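Local structure of sgbp-b (Bacteroides uniformis, 7K44) at residues S129-M134 with A199-F204; V142-Q147 with L176-P181; P30-T35 with A113-P118; Q60-T65 with G104-E109; V293-G298 with L360-P365. The protein probably binds xyloglucan at the bacterial cell surface, as a surface glycan-binding protein of a complex xyloglucan utilization locus. All coordinates share one frame; numbering follows the deposited sequence.

How the interactions relate
Interactions 1 and 2 belong to one IPT/TIG domain and share the sheet in which strands 127-131 and 141-147 are neighbours; interactions 3 and 4 are linked likewise through strands 103-110 and 114-120 of the N-terminal domain. In each pair one contact runs within a sheet and is mostly buried (2 and 4), held by backbone hydrogen bonds and aliphatic groups lying on rings, while the other spans two sheets (1 and 3), is partly exposed and relies on apolar packing, with a bridging water in interaction 3. Interaction 5 stands apart, its centre about 57 Å from that of interaction 4: a loop of the xyloglucan-binding domain leaning on a strand end.

Interaction 1 (S129-M134 with A199-F204); sequences SKVSSM and AEVPGF
Met134 reaches across to the corner at Val201-Phe204 and carries most of this contact. From CB the chain leaves with CG anti to the carbonyl carbon (chi1 -65°), then bends at both following torsions, which folds the thioether back toward the opposite segment. SD is the first atom to land: it sits 4.0 Å from Phe204 CD1 and about as far from Val201 CG1, and it lies at the edge of the phenyl ring, in a Met-aromatic contact with sulfur 5.4 Å from the ring centroid. The methyl CE goes furthest, tucked against the turning backbone at 3.3 Å from Gly203 O and 3.5 Å from Pro202 O, with Val201 CG1 4.0 Å away from CE on the apolar side. In this IPT/TIG domain, an immunoglobulin-like sandwich, the two strands are outermost in different sheets; the chain turns its corner at Pro202-Gly203, and Gly203 with Phe204 forms a G1 beta bulge against strand 188-194. Further along the strands, Val131 CG2 meets Val201 CG2 at 4.3 Å, and Leu190 packs on both valines. The Phe204 ring also receives backbone: Met134 O stands 3.7 Å above the ring plane, offset toward the rim, and Ser133 O approaches CE1 of Phe204 obliquely. The hydroxyl of Ser133 turns instead to Glu288 of strand 283-291, while Gln333 accepts the backbone N-H of Met134.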
# COMPACT_ATOMS: atom_id res chain seq x y z
N SER A 129 3.58 -0.98 7.67
CA SER A 129 2.36 -0.40 8.19
C SER A 129 1.20 -0.42 7.20
O SER A 129 0.04 -0.48 7.63
CB SER A 129 2.58 1.04 8.68
OG SER A 129 3.02 1.87 7.63
N LYS A 130 1.47 -0.36 5.90
CA LYS A 130 0.40 -0.32 4.90
C LYS A 130 0.91 -0.94 3.61
O LYS A 130 2.08 -0.82 3.26
CB LYS A 130 -0.04 1.12 4.66
CG LYS A 130 -1.29 1.53 5.43
CD LYS A 130 -2.08 2.59 4.68
CE LYS A 130 -1.31 3.89 4.58
NZ LYS A 130 -2.22 5.02 4.21
N VAL A 131 -0.00 -1.60 2.87
CA VAL A 131 0.30 -2.17 1.56
C VAL A 131 -0.78 -1.70 0.59
O VAL A 131 -1.96 -1.59 0.97
CB VAL A 131 0.40 -3.71 1.58
CG1 VAL A 131 0.95 -4.22 0.26
CG2 VAL A 131 1.26 -4.18 2.73
N SER A 132 -0.38 -1.42 -0.65
CA SER A 132 -1.32 -0.83 -1.59
C SER A 132 -2.47 -1.78 -1.93
O SER A 132 -3.60 -1.33 -2.13
CB SER A 132 -0.55 -0.32 -2.82
OG SER A 132 0.03 -1.39 -3.52
N SER A 133 -2.22 -3.08 -1.95
CA SER A 133 -3.31 -4.03 -2.14
C SER A 133 -2.88 -5.36 -1.54
O SER A 133 -1.70 -5.70 -1.54
CB SER A 133 -3.64 -4.20 -3.62
OG SER A 133 -4.60 -5.23 -3.79
N MET A 134 -3.86 -6.10 -1.02
CA MET A 134 -3.59 -7.45 -0.54
C MET A 134 -3.69 -8.47 -1.65
O MET A 134 -3.44 -9.66 -1.41
CB MET A 134 -4.54 -7.83 0.60
CG MET A 134 -4.36 -7.00 1.85
SD MET A 134 -2.83 -7.37 2.76
CE MET A 134 -3.38 -8.76 3.76
N ALA A 199 9.92 -8.31 8.20
CA ALA A 199 8.58 -7.84 8.48
C ALA A 199 7.61 -8.68 7.68
O ALA A 199 7.86 -8.97 6.50
CB ALA A 199 8.41 -6.37 8.07
N GLU A 200 6.51 -9.09 8.32
CA GLU A 200 5.55 -10.00 7.71
C GLU A 200 4.15 -9.41 7.78
O GLU A 200 3.76 -8.81 8.79
CB GLU A 200 5.57 -11.36 8.41
CG GLU A 200 6.79 -12.21 8.10
CD GLU A 200 6.85 -13.49 8.91
OE1 GLU A 200 5.79 -14.11 9.15
OE2 GLU A 200 7.97 -13.89 9.31
N VAL A 201 3.40 -9.58 6.69
CA VAL A 201 1.98 -9.24 6.63
C VAL A 201 1.21 -10.53 6.36
O VAL A 201 1.24 -11.03 5.22
CB VAL A 201 1.68 -8.21 5.53
CG1 VAL A 201 0.18 -7.93 5.46
CG2 VAL A 201 2.45 -6.92 5.78
N PRO A 202 0.51 -11.09 7.34
CA PRO A 202 -0.29 -12.29 7.09
C PRO A 202 -1.57 -11.93 6.35
O PRO A 202 -1.97 -10.77 6.26
CB PRO A 202 -0.60 -12.79 8.49
CG PRO A 202 -0.65 -11.54 9.32
CD PRO A 202 0.39 -10.62 8.73
N GLY A 203 -2.23 -12.96 5.81
CA GLY A 203 -3.46 -12.74 5.09
C GLY A 203 -3.28 -12.21 3.69
O GLY A 203 -4.27 -11.83 3.05
N PHE A 204 -2.06 -12.19 3.18
CA PHE A 204 -1.79 -11.66 1.86
C PHE A 204 -2.27 -12.62 0.77
O PHE A 204 -2.25 -13.85 0.93
CB PHE A 204 -0.28 -11.41 1.72
CG PHE A 204 0.10 -10.65 0.49
CD1 PHE A 204 -0.16 -9.29 0.40
CD2 PHE A 204 0.73 -11.29 -0.55
CE1 PHE A 204 0.19 -8.59 -0.75
CE2 PHE A 204 1.07 -10.60 -1.70
CZ PHE A 204 0.81 -9.25 -1.79

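Interaction 2 (V142-Q147 with L176-P181); sequences VTVLGQ and LTFTMP
Val142 and Val144 pair with Phe178 and Leu176 in antiparallel register, the strand axes 4.8 Å apart and running at 152°, with two backbone hydrogen bonds in each hydrogen-bonded pair. The bond from Val142 N to Phe178 O is the straightest, 2.8 Å long with 172° at the hydrogen. Between these pairs Thr143 faces Thr177 in the non-hydrogen-bonded position, where Thr177 CA comes 3.1 Å from Val142 O in a CA-H...O contact. On the side of the sheet carrying Val142, Val144, Leu176 and Phe178, Val142 is the most covered residue, and the Phe178 ring is its main side-chain partner. The ring's CG lies between the backbone N and the carbonyl carbon (chi1 64°), which swings the ring across to the neighbouring strand and beneath Val142, whose CB stands 3.8 Å from the centroid in a CH-pi contact over the face. This is the interior of the IPT/TIG sandwich: Met157 of the opposing sheet touches both Phe178 and Met180. Val144 CG2 fits at the ring edge, 3.9 Å from Phe178 CE2, and also meets Leu176 CD1. A serine in place of Phe178 would probably leave Val142 without the ring face it rests on and open a gap beside Val144 CG2. Val142 CG2 also packs on Met180 CB, where the strand runs out. On the other side of the sheet, Thr143 OG1 lies 3.6 Å from Thr177 CG2.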
# COMPACT_ATOMS: atom_id res chain seq x y z
N VAL A 142 3.33 -2.37 -6.83
CA VAL A 142 2.84 -2.46 -5.47
C VAL A 142 3.63 -1.46 -4.65
O VAL A 142 4.84 -1.31 -4.86
CB VAL A 142 3.07 -3.89 -4.93
CG1 VAL A 142 2.47 -4.03 -3.54
CG2 VAL A 142 2.53 -4.94 -5.89
N THR A 143 2.97 -0.75 -3.75
CA THR A 143 3.62 0.19 -2.85
C THR A 143 3.48 -0.30 -1.42
O THR A 143 2.41 -0.78 -1.02
CB THR A 143 3.02 1.59 -2.99
OG1 THR A 143 3.12 2.00 -4.36
CG2 THR A 143 3.78 2.60 -2.14
N VAL A 144 4.56 -0.20 -0.63
CA VAL A 144 4.55 -0.62 0.77
C VAL A 144 5.06 0.54 1.61
O VAL A 144 6.08 1.15 1.26
CB VAL A 144 5.42 -1.87 0.99
CG1 VAL A 144 5.32 -2.35 2.44
CG2 VAL A 144 5.01 -2.99 0.04
N LEU A 145 4.36 0.85 2.69
CA LEU A 145 4.80 1.84 3.67
C LEU A 145 5.28 1.11 4.92
O LEU A 145 4.69 0.11 5.33
CB LEU A 145 3.67 2.78 4.09
CG LEU A 145 2.98 3.61 3.01
CD1 LEU A 145 2.13 4.69 3.65
CD2 LEU A 145 4.00 4.22 2.10
N GLY A 146 6.35 1.62 5.53
CA GLY A 146 6.85 1.01 6.73
C GLY A 146 8.05 1.75 7.26
O GLY A 146 8.17 2.96 7.02
N GLN A 147 8.93 1.06 7.97
CA GLN A 147 10.13 1.70 8.52
C GLN A 147 11.30 0.75 8.37
O GLN A 147 11.14 -0.47 8.39
CB GLN A 147 9.96 2.05 10.01
CG GLN A 147 8.85 3.04 10.31
CD GLN A 147 9.13 4.43 9.76
OE1 GLN A 147 10.29 4.80 9.56
NE2 GLN A 147 8.08 5.20 9.53
N LEU A 176 8.52 1.72 -0.29
CA LEU A 176 9.14 1.07 -1.43
C LEU A 176 8.07 0.70 -2.43
O LEU A 176 6.88 0.61 -2.10
CB LEU A 176 10.03 -0.13 -1.06
CG LEU A 176 9.41 -1.33 -0.34
CD1 LEU A 176 8.65 -2.22 -1.31
CD2 LEU A 176 10.49 -2.13 0.36
N THR A 177 8.50 0.51 -3.67
CA THR A 177 7.65 -0.04 -4.71
C THR A 177 8.35 -1.23 -5.35
O THR A 177 9.58 -1.32 -5.35
CB THR A 177 7.31 0.99 -5.80
OG1 THR A 177 8.51 1.44 -6.43
CG2 THR A 177 6.59 2.17 -5.21
N PHE A 178 7.55 -2.15 -5.88
CA PHE A 178 8.07 -3.28 -6.64
C PHE A 178 7.02 -3.72 -7.64
O PHE A 178 5.85 -3.34 -7.55
CB PHE A 178 8.50 -4.45 -5.73
CG PHE A 178 7.37 -5.09 -4.96
CD1 PHE A 178 6.66 -6.15 -5.50
CD2 PHE A 178 7.05 -4.66 -3.67
CE1 PHE A 178 5.62 -6.76 -4.79
CE2 PHE A 178 6.02 -5.27 -2.95
CZ PHE A 178 5.30 -6.32 -3.52
N THR A 179 7.45 -4.53 -8.61
CA THR A 179 6.53 -5.11 -9.58
C THR A 179 6.02 -6.44 -9.05
O THR A 179 6.81 -7.30 -8.63
CB THR A 179 7.23 -5.31 -10.92
OG1 THR A 179 7.69 -4.04 -11.40
CG2 THR A 179 6.26 -5.95 -11.93
N MET A 180 4.72 -6.60 -9.06
CA MET A 180 4.14 -7.83 -8.55
C MET A 180 4.54 -8.99 -9.45
O MET A 180 4.32 -8.93 -10.67
CB MET A 180 2.61 -7.70 -8.52
CG MET A 180 1.89 -8.96 -8.10
SD MET A 180 2.18 -9.31 -6.36
CE MET A 180 1.44 -10.93 -6.30
N PRO A 181 5.12 -10.05 -8.90
CA PRO A 181 5.50 -11.21 -9.72
C PRO A 181 4.30 -12.11 -9.99
O PRO A 181 3.16 -11.74 -9.74
CB PRO A 181 6.53 -11.92 -8.84
CG PRO A 181 6.11 -11.59 -7.44
CD PRO A 181 5.55 -10.19 -7.49

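Interaction 3 (P30-T35 with A113-P118); sequences PAPYIT and ASAFTP
Ile34 and Pro32 press on Ala115 and its neighbours in a contact made mainly of apolar surfaces. Ile34 uses all its outer carbons. CG1 lies 3.9 Å from Ala115 CB, while CD1 reaches on, with the chain extended (chi2 173°), to the backbone at Phe116 CA. The other branch, CG2, is turned to Thr117 and meets its CB at 3.8 Å, the two side chains crossing at about a right angle. Cutting Ile34 back to an alanine would probably open a gap over Ala115 and leave the aliphatic side of Thr117 without its mate. One step earlier, Pro32 lays its ring along segment 113-118: its CG comes 3.5 Å from Ala113 O, and its CB packs on Ala115 CB. Ala31 CB and Ala113 CB add a looser methyl contact at 4.4 Å.

The polar link is indirect. A single water donates to Pro32 O and to Ser114 O, 2.9 Å from each, and so joins two carbonyl oxygens, both acceptors, that could not bond to each other.

The strands run roughly parallel, 27° between their directions, yet belong to different sheets of what looks like an immunoglobulin-like sandwich in the N-terminal domain. Strand 33-39 is outermost in its sheet and pairs with strand 48-54; strand 114-120 is outermost in the other and pairs with strand 103-110, so the contact closes one side of the sandwich, and Pro32 also packs on Cys110 of strand 103-110.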
# COMPACT_ATOMS: atom_id res chain seq x y z
N PRO A 30 22.69 30.76 6.38
CA PRO A 30 21.76 29.67 6.66
C PRO A 30 22.35 28.66 7.65
O PRO A 30 23.57 28.54 7.73
CB PRO A 30 21.56 29.01 5.29
CG PRO A 30 21.88 30.09 4.30
CD PRO A 30 22.97 30.90 4.94
N ALA A 31 21.49 27.96 8.37
CA ALA A 31 21.89 27.07 9.45
C ALA A 31 22.03 25.64 8.95
O ALA A 31 21.34 25.23 8.01
CB ALA A 31 20.85 27.10 10.57
N PRO A 32 22.90 24.84 9.57
CA PRO A 32 23.08 23.46 9.10
C PRO A 32 21.88 22.59 9.41
O PRO A 32 21.12 22.84 10.35
CB PRO A 32 24.31 22.99 9.88
CG PRO A 32 24.26 23.79 11.14
CD PRO A 32 23.74 25.14 10.74
N TYR A 33 21.70 21.56 8.60
CA TYR A 33 20.68 20.56 8.84
C TYR A 33 21.19 19.20 8.37
O TYR A 33 22.09 19.11 7.53
CB TYR A 33 19.35 20.91 8.16
CG TYR A 33 19.41 20.96 6.64
CD1 TYR A 33 19.87 22.10 5.98
CD2 TYR A 33 19.00 19.88 5.88
CE1 TYR A 33 19.92 22.15 4.60
CE2 TYR A 33 19.04 19.92 4.50
CZ TYR A 33 19.50 21.05 3.87
OH TYR A 33 19.55 21.09 2.49
N ILE A 34 20.62 18.15 8.94
CA ILE A 34 20.96 16.77 8.59
C ILE A 34 19.71 16.10 8.06
O ILE A 34 18.68 16.05 8.75
CB ILE A 34 21.54 16.00 9.78
CG1 ILE A 34 22.84 16.64 10.27
CG2 ILE A 34 21.77 14.55 9.39
CD1 ILE A 34 23.37 16.03 11.55
N THR A 35 19.78 15.60 6.83
CA THR A 35 18.68 14.87 6.22
C THR A 35 18.74 13.39 6.58
O THR A 35 17.71 12.78 6.92
CB THR A 35 18.76 15.02 4.70
OG1 THR A 35 18.68 16.41 4.35
CG2 THR A 35 17.64 14.24 4.02
N ALA A 113 25.09 27.60 13.90
CA ALA A 113 24.31 26.80 14.83
C ALA A 113 24.78 25.35 14.73
O ALA A 113 25.79 25.05 14.08
CB ALA A 113 22.81 26.94 14.53
N SER A 114 24.04 24.46 15.37
CA SER A 114 24.33 23.03 15.33
C SER A 114 23.17 22.29 14.68
O SER A 114 22.03 22.76 14.69
CB SER A 114 24.57 22.47 16.74
OG SER A 114 25.83 22.86 17.25
N ALA A 115 23.49 21.14 14.10
CA ALA A 115 22.49 20.20 13.62
C ALA A 115 22.77 18.85 14.26
O ALA A 115 23.92 18.52 14.55
CB ALA A 115 22.50 20.07 12.09
N PHE A 116 21.72 18.07 14.48
CA PHE A 116 21.91 16.73 15.03
C PHE A 116 20.86 15.78 14.49
O PHE A 116 19.82 16.20 13.96
CB PHE A 116 21.92 16.73 16.57
CG PHE A 116 20.59 17.05 17.19
CD1 PHE A 116 20.12 18.35 17.25
CD2 PHE A 116 19.82 16.05 17.76
CE1 PHE A 116 18.91 18.65 17.84
CE2 PHE A 116 18.60 16.33 18.35
CZ PHE A 116 18.15 17.64 18.39
N THR A 117 21.13 14.49 14.64
CA THR A 117 20.25 13.46 14.13
C THR A 117 20.37 12.26 15.06
O THR A 117 21.43 12.07 15.67
CB THR A 117 20.64 13.07 12.69
OG1 THR A 117 19.65 12.20 12.13
CG2 THR A 117 22.01 12.36 12.65
N PRO A 118 19.32 11.46 15.21
CA PRO A 118 19.44 10.24 16.01
C PRO A 118 20.50 9.32 15.42
O PRO A 118 20.72 9.29 14.21
CB PRO A 118 18.05 9.61 15.91
CG PRO A 118 17.15 10.72 15.54
CD PRO A 118 17.95 11.63 14.67
O HOH W 1 21.11 24.57 12.66

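Interaction 4 (Q60-T65 with G104-E109); sequences QRVYFT and GSLVVE
Gln60 and Arg61 both give their backbone N-H to one acceptor, Glu109 O, at 2.7 Å from Gln60 N and 3.0 Å from Arg61 N: a classic beta bulge, with the Arg61 donor on a carbonyl lone pair. Beyond it the two strands run antiparallel in regular register as far as Thr65 and Ser105. Each side of the sheet has an aliphatic group lying on a ring. Tyr63 CG sits between the backbone N and the carbonyl carbon (chi1 61°), which brings its ring over Val107; CB of Val107 is 3.9 Å from the centroid, over the face. On the opposite side Leu106 CD1 stands over the centre of the Phe64 ring, 3.8 Å from its centroid. This latter side faces the inside of the N-terminal beta sandwich, where Ile51 of the other sheet touches Leu106 and Val108, and Phe119 meets Phe64 edge-to-face. Glu109 extends its carboxylate into a water network on the Tyr63 side. One water donates to OE1 of Glu109 and hydrogen-bonds to Tyr63 OH at 2.6 Å; another donates to Glu109 OE2 and accepts from Arg61 NE at 2.8 Å, lying in the guanidinium plane. Arg61 NH1 makes its salt bridge with Glu79.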
# COMPACT_ATOMS: atom_id res chain seq x y z
N GLN A 60 32.81 23.43 13.18
CA GLN A 60 33.74 23.50 14.28
C GLN A 60 33.97 22.17 14.96
O GLN A 60 35.10 21.86 15.34
CB GLN A 60 33.29 24.57 15.29
CG GLN A 60 33.18 25.93 14.61
CD GLN A 60 32.39 26.94 15.41
OE1 GLN A 60 31.60 26.59 16.29
NE2 GLN A 60 32.59 28.22 15.10
N ARG A 61 32.93 21.34 15.08
CA ARG A 61 33.09 20.02 15.66
C ARG A 61 32.09 19.06 15.02
O ARG A 61 31.02 19.47 14.57
CB ARG A 61 32.84 20.04 17.17
CG ARG A 61 34.09 20.23 17.97
CD ARG A 61 33.81 20.27 19.46
NE ARG A 61 34.62 21.31 20.10
CZ ARG A 61 35.95 21.30 20.13
NH1 ARG A 61 36.64 20.30 19.58
NH2 ARG A 61 36.60 22.29 20.73
N VAL A 62 32.47 17.79 14.99
CA VAL A 62 31.57 16.69 14.68
C VAL A 62 31.73 15.68 15.80
O VAL A 62 32.85 15.30 16.14
CB VAL A 62 31.90 16.06 13.31
CG1 VAL A 62 30.97 14.87 13.04
CG2 VAL A 62 31.78 17.09 12.22
N TYR A 63 30.62 15.26 16.40
CA TYR A 63 30.76 14.34 17.53
C TYR A 63 29.48 13.55 17.74
O TYR A 63 28.39 13.99 17.37
CB TYR A 63 31.16 15.08 18.82
CG TYR A 63 30.16 16.12 19.31
CD1 TYR A 63 30.19 17.42 18.82
CD2 TYR A 63 29.21 15.80 20.27
CE1 TYR A 63 29.29 18.37 19.26
CE2 TYR A 63 28.30 16.75 20.72
CZ TYR A 63 28.34 18.03 20.21
OH TYR A 63 27.44 18.98 20.65
N PHE A 64 29.64 12.37 18.33
CA PHE A 64 28.54 11.58 18.85
C PHE A 64 28.32 11.95 20.31
O PHE A 64 29.28 12.20 21.06
CB PHE A 64 28.86 10.09 18.76
CG PHE A 64 29.03 9.58 17.35
CD1 PHE A 64 30.26 9.66 16.71
CD2 PHE A 64 27.97 9.00 16.67
CE1 PHE A 64 30.43 9.17 15.41
CE2 PHE A 64 28.12 8.51 15.37
CZ PHE A 64 29.36 8.60 14.75
N THR A 65 27.06 11.98 20.72
CA THR A 65 26.68 12.34 22.08
C THR A 65 25.63 11.36 22.59
O THR A 65 24.83 10.83 21.83
CB THR A 65 26.15 13.78 22.17
OG1 THR A 65 25.92 14.13 23.55
CG2 THR A 65 24.86 13.97 21.40
N GLY A 104 22.41 7.42 20.64
CA GLY A 104 22.39 8.80 21.06
C GLY A 104 22.13 9.68 19.85
O GLY A 104 21.16 9.47 19.12
N SER A 105 22.99 10.66 19.64
CA SER A 105 22.84 11.58 18.52
C SER A 105 24.19 11.81 17.88
O SER A 105 25.24 11.71 18.53
CB SER A 105 22.21 12.93 18.92
OG SER A 105 20.99 12.76 19.65
N LEU A 106 24.17 12.11 16.58
CA LEU A 106 25.34 12.58 15.85
C LEU A 106 25.16 14.06 15.58
O LEU A 106 24.11 14.47 15.08
CB LEU A 106 25.48 11.80 14.55
CG LEU A 106 26.63 12.17 13.61
CD1 LEU A 106 27.99 12.20 14.32
CD2 LEU A 106 26.65 11.19 12.45
N VAL A 107 26.18 14.86 15.92
CA VAL A 107 26.07 16.31 15.92
C VAL A 107 27.10 16.93 14.98
O VAL A 107 28.27 16.53 14.99
CB VAL A 107 26.25 16.88 17.34
CG1 VAL A 107 25.92 18.35 17.35
CG2 VAL A 107 25.40 16.11 18.34
N VAL A 108 26.67 17.92 14.21
CA VAL A 108 27.56 18.80 13.46
C VAL A 108 27.41 20.19 14.06
O VAL A 108 26.35 20.82 13.93
CB VAL A 108 27.23 18.82 11.96
CG1 VAL A 108 28.16 19.80 11.24
CG2 VAL A 108 27.33 17.43 11.37
N GLU A 109 28.46 20.67 14.72
CA GLU A 109 28.47 21.98 15.36
C GLU A 109 29.21 22.94 14.44
O GLU A 109 30.41 22.79 14.20
CB GLU A 109 29.17 21.86 16.71
CG GLU A 109 29.18 23.12 17.56
CD GLU A 109 30.00 22.96 18.83
OE1 GLU A 109 29.68 22.07 19.64
OE2 GLU A 109 30.98 23.72 19.01
O HOH W 2 32.46 22.59 21.26
O HOH W 3 26.92 21.31 19.75

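Interaction 5 (V293-G298 with L360-P365); sequences VEYGEG and LQMTNP
A loop packs against the end of a strand here: Tyr295 and Gly298, in the connection between strands 283-291 and 300-305, meet Met362, Asn364 and Pro365 at the close of strand 357-364 in the xyloglucan-binding domain. Two separate touches make up the contact. In the first, Tyr295 and Met362 come from opposite directions and the methyl lies over the ring. Met362 starts with CG anti to its N (chi1 -170°), stays extended through chi2 and bends only at chi3; CE thereby arrives over one face of the tyrosine ring, 4.2 Å from the centroid and 26° off the normal, in a CH-pi contact biased toward the phenol end, with Tyr295 CZ 3.8 Å from CE.

The second touch is with backbone. Asn364 OD1 lies 3.1 Å from Gly298 C, and Pro365 CD is 3.6 Å from Gly298 O. Gly298 has backbone angles that suit a residue without a side chain, and a CB would in any case collide with that same OD1. The asparagine is held in place by partners outside the loop: OD1 bonds to Ser366 OG, and ND2 to the backbone oxygens of Asn368 and Ser252. Strand 357-364 sits between strands 255-264 and 300-305 in its sheet, while Tyr295 also touches Ile373 of the other sheet, so its ring lies where the two sheets approach.

With dispersion and close dipoles in place of direct hydrogen bonds, the fit probably depends on shape: a thioether methyl laid on a ring face, and a bare backbone seated beside a fixed amide.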
# COMPACT_ATOMS: atom_id res chain seq x y z
N VAL A 293 -10.45 6.85 -16.42
CA VAL A 293 -10.76 8.23 -16.75
C VAL A 293 -11.34 8.89 -15.51
O VAL A 293 -12.34 8.41 -14.96
CB VAL A 293 -11.74 8.34 -17.93
CG1 VAL A 293 -12.14 9.78 -18.16
CG2 VAL A 293 -11.12 7.75 -19.20
N GLU A 294 -10.71 9.97 -15.06
CA GLU A 294 -11.23 10.71 -13.92
C GLU A 294 -12.58 11.33 -14.27
O GLU A 294 -12.81 11.76 -15.40
CB GLU A 294 -10.23 11.81 -13.55
CG GLU A 294 -10.55 12.54 -12.27
CD GLU A 294 -9.46 13.53 -11.90
OE1 GLU A 294 -8.59 13.80 -12.75
OE2 GLU A 294 -9.47 14.03 -10.75
N TYR A 295 -13.49 11.34 -13.29
CA TYR A 295 -14.78 11.98 -13.46
C TYR A 295 -15.08 12.85 -12.25
O TYR A 295 -14.63 12.58 -11.13
CB TYR A 295 -15.93 10.98 -13.70
CG TYR A 295 -16.11 9.91 -12.63
CD1 TYR A 295 -15.39 8.73 -12.68
CD2 TYR A 295 -17.02 10.08 -11.59
CE1 TYR A 295 -15.56 7.75 -11.71
CE2 TYR A 295 -17.19 9.12 -10.61
CZ TYR A 295 -16.46 7.95 -10.69
OH TYR A 295 -16.63 6.97 -9.72
N GLY A 296 -15.85 13.91 -12.49
CA GLY A 296 -16.19 14.86 -11.45
C GLY A 296 -17.35 14.41 -10.59
O GLY A 296 -17.74 13.24 -10.58
N GLU A 297 -17.91 15.37 -9.86
CA GLU A 297 -18.98 15.08 -8.91
C GLU A 297 -20.26 14.72 -9.65
O GLU A 297 -20.56 15.23 -10.73
CB GLU A 297 -19.23 16.29 -8.02
N GLY A 298 -21.02 13.80 -9.05
CA GLY A 298 -22.30 13.39 -9.59
C GLY A 298 -22.45 11.88 -9.63
O GLY A 298 -23.28 11.29 -8.94
N LEU A 360 -23.56 -4.15 -8.48
CA LEU A 360 -23.04 -2.79 -8.49
C LEU A 360 -23.79 -2.01 -9.55
O LEU A 360 -23.96 -2.49 -10.67
CB LEU A 360 -21.55 -2.74 -8.82
CG LEU A 360 -20.56 -3.47 -7.91
CD1 LEU A 360 -20.40 -4.92 -8.37
CD2 LEU A 360 -19.22 -2.76 -7.97
N GLN A 361 -24.26 -0.81 -9.20
CA GLN A 361 -25.00 0.01 -10.16
C GLN A 361 -24.53 1.45 -10.11
O GLN A 361 -24.44 2.04 -9.03
CB GLN A 361 -26.50 -0.04 -9.92
CG GLN A 361 -27.04 -1.44 -9.85
CD GLN A 361 -28.55 -1.48 -9.67
OE1 GLN A 361 -29.16 -0.48 -9.28
NE2 GLN A 361 -29.16 -2.62 -9.99
N MET A 362 -24.24 2.01 -11.28
CA MET A 362 -23.76 3.39 -11.40
C MET A 362 -24.86 4.27 -11.98
O MET A 362 -25.50 3.90 -12.97
CB MET A 362 -22.51 3.46 -12.28
CG MET A 362 -21.85 4.83 -12.23
SD MET A 362 -20.36 4.88 -13.25
CE MET A 362 -19.37 6.08 -12.37
N THR A 363 -25.07 5.42 -11.35
CA THR A 363 -26.05 6.42 -11.77
C THR A 363 -25.40 7.80 -11.65
O THR A 363 -24.31 7.95 -11.10
CB THR A 363 -27.33 6.37 -10.92
OG1 THR A 363 -27.01 6.61 -9.54
CG2 THR A 363 -28.03 5.01 -11.06
N ASN A 364 -26.08 8.82 -12.17
CA ASN A 364 -25.65 10.21 -12.01
C ASN A 364 -26.86 11.06 -11.63
O ASN A 364 -27.41 11.78 -12.48
CB ASN A 364 -24.95 10.74 -13.26
CG ASN A 364 -24.48 12.18 -13.11
OD1 ASN A 364 -24.33 12.68 -11.99
ND2 ASN A 364 -24.27 12.85 -14.23
N PRO A 365 -27.30 10.99 -10.37
CA PRO A 365 -28.46 11.79 -9.92
C PRO A 365 -28.09 13.24 -9.63
O PRO A 365 -28.22 13.73 -8.51
CB PRO A 365 -28.88 11.03 -8.65
CG PRO A 365 -27.57 10.56 -8.08
CD PRO A 365 -26.71 10.20 -9.28